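Type II secretion system protein F (Vibrio cholerae, PDB 3C1Q) probably serves as an inner-membrane component of the type II secretion machinery that exports toxins and proteases from the periplasm. Local coordinates at residues G28-L31 with E32-L35. Sequence-based numbering, arbitrary orientation.
Sequences GMPL and EECL
The first turn of helix 31-40 in the first cytoplasmic domain of EpsF starts from Pro30, its N-cap residue, whose carbonyl O takes the N-H of Cys34 in a nearly straight bond (N to O 3.0 Å, N-H...O 165°) and that of Glu33 in a weak, bent one. Leu35 N then bonds to Leu31 O at 2.9 Å, so the regular i to i+4 pattern is under way at once. Around this backbone core, residues of the incoming loop fold against the turn. Met29, present as selenomethionine, runs back toward the new helix with CG anti to the backbone N (chi1 176°) and CG 3.5 Å from Glu33 CB, while its selenium lies over the backbone at Glu33 and Cys34. Cys34 SG tucks against the same residue, 3.7 Å from Met29 CB and 3.2 Å from Met29 O, and the Cys34 side chain also packs on Leu21, Leu24 and Val25 of helix 11-26. The Glu33 side chain, extended beyond CG, lies alongside the Pro30 ring, its carboxylate carbon CD 3.7 Å from Pro30 CD. Across this first turn, Leu31 CG meets Leu35 CD1 at 4.0 Å, and Leu35 continues onto Arg55 and Val58 of helix 45-59. Glu32 OE1 forms a salt bridge with Arg55 NH1, tying the start of the helix to its neighbour. Met29 also packs on Ser27 of the second subunit. Gly28, with positive phi (99°), ends helix 11-26 in a Schellman motif, and Pro30 N-caps helix 31-40: a short loop joining two successive helices of the all-helical domain.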
ATOM      1  N   GLY B  28      13.748  -2.476   3.920  1.00  8.19           N
ATOM      2  CA  GLY B  28      15.047  -3.126   3.899  1.00  8.37           C
ATOM      3  C   GLY B  28      15.001  -4.556   3.387  1.00  8.80           C
ATOM      4  O   GLY B  28      16.021  -5.244   3.326  1.00  8.52           O
HETATM    5  N   MSE B  29      13.813  -5.020   3.032  1.00  9.23           N
HETATM    6  CA  MSE B  29      13.676  -6.375   2.520  1.00  9.28           C
HETATM    7  C   MSE B  29      14.350  -6.482   1.139  1.00  9.70           C
HETATM    8  O   MSE B  29      14.197  -5.588   0.301  1.00  9.57           O
HETATM    9  CB  MSE B  29      12.192  -6.723   2.423  1.00 10.19           C
HETATM   10  CG  MSE B  29      11.887  -8.086   1.807  1.00 10.82           C
HETATM   11 SE   MSE B  29       9.971  -8.452   1.768  1.00 14.50          SE
HETATM   12  CE  MSE B  29       9.619  -7.470   3.445  1.00 11.89           C
ATOM     13  N   PRO B  30      15.106  -7.574   0.904  1.00  9.35           N
ATOM     14  CA  PRO B  30      15.732  -7.801  -0.410  1.00  8.78           C
ATOM     15  C   PRO B  30      14.742  -7.723  -1.549  1.00  8.28           C
ATOM     16  O   PRO B  30      13.630  -8.175  -1.413  1.00  8.14           O
ATOM     17  CB  PRO B  30      16.303  -9.213  -0.270  1.00  8.90           C
ATOM     18  CG  PRO B  30      16.614  -9.304   1.159  1.00 10.26           C
ATOM     19  CD  PRO B  30      15.470  -8.651   1.846  1.00  9.54           C
ATOM     20  N   LEU B  31      15.161  -7.159  -2.677  1.00  8.31           N
ATOM     21  CA  LEU B  31      14.259  -6.917  -3.797  1.00  7.80           C
ATOM     22  C   LEU B  31      13.505  -8.167  -4.249  1.00  7.51           C
ATOM     23  O   LEU B  31      12.303  -8.100  -4.482  1.00  7.53           O
ATOM     24  CB  LEU B  31      15.023  -6.310  -4.973  1.00  8.32           C
ATOM     25  CG  LEU B  31      14.180  -5.980  -6.201  1.00  8.00           C
ATOM     26  CD1 LEU B  31      13.057  -5.011  -5.836  1.00  8.60           C
ATOM     27  CD2 LEU B  31      15.077  -5.433  -7.340  1.00  6.60           C
ATOM     28  N   GLU B  32      14.195  -9.304  -4.369  1.00  7.60           N
ATOM     29  CA  GLU B  32      13.518 -10.526  -4.831  1.00  7.97           C
ATOM     30  C   GLU B  32      12.391 -10.921  -3.879  1.00  8.22           C
ATOM     31  O   GLU B  32      11.340 -11.411  -4.325  1.00  8.36           O
ATOM     32  CB  GLU B  32      14.506 -11.676  -5.064  1.00  8.49           C
ATOM     33  CG  GLU B  32      15.168 -12.242  -3.827  1.00 11.06           C
ATOM     34  CD  GLU B  32      14.402 -13.403  -3.183  1.00 14.52           C
ATOM     35  OE1 GLU B  32      13.238 -13.692  -3.581  1.00 16.88           O
ATOM     36  OE2 GLU B  32      14.976 -14.037  -2.266  1.00 17.16           O
ATOM     37  N   GLU B  33      12.610 -10.717  -2.581  1.00  7.68           N
ATOM     38  CA  GLU B  33      11.610 -11.076  -1.568  1.00  7.90           C
ATOM     39  C   GLU B  33      10.431 -10.114  -1.673  1.00  7.59           C
ATOM     40  O   GLU B  33       9.252 -10.513  -1.540  1.00  7.48           O
ATOM     41  CB  GLU B  33      12.205 -11.032  -0.143  1.00  8.45           C
ATOM     42  CG  GLU B  33      13.235 -12.121   0.214  1.00 10.97           C
ATOM     43  CD  GLU B  33      13.842 -11.995   1.648  1.00 13.28           C
ATOM     44  OE1 GLU B  33      13.212 -11.425   2.592  1.00 11.97           O
ATOM     45  OE2 GLU B  33      14.975 -12.499   1.845  1.00 15.87           O
ATOM     46  N   CYS B  34      10.735  -8.836  -1.893  1.00  7.26           N
ATOM     47  CA  CYS B  34       9.686  -7.840  -2.131  1.00  8.07           C
ATOM     48  C   CYS B  34       8.796  -8.213  -3.311  1.00  8.62           C
ATOM     49  O   CYS B  34       7.562  -8.155  -3.227  1.00  8.77           O
ATOM     50  CB  CYS B  34      10.275  -6.455  -2.378  1.00  7.47           C
ATOM     51  SG  CYS B  34      11.231  -5.791  -0.998  1.00  6.84           S
ATOM     52  N   LEU B  35       9.424  -8.565  -4.428  1.00  8.29           N
ATOM     53  CA  LEU B  35       8.680  -8.954  -5.640  1.00  8.25           C
ATOM     54  C   LEU B  35       7.816 -10.194  -5.418  1.00  8.67           C
ATOM     55  O   LEU B  35       6.690 -10.254  -5.903  1.00  9.27           O
ATOM     56  CB  LEU B  35       9.630  -9.163  -6.807  1.00  8.23           C
ATOM     57  CG  LEU B  35      10.250  -7.893  -7.404  1.00  8.31           C
ATOM     58  CD1 LEU B  35      11.490  -8.214  -8.234  1.00  8.27           C
ATOM     59  CD2 LEU B  35       9.226  -7.115  -8.251  1.00  8.40           C
TER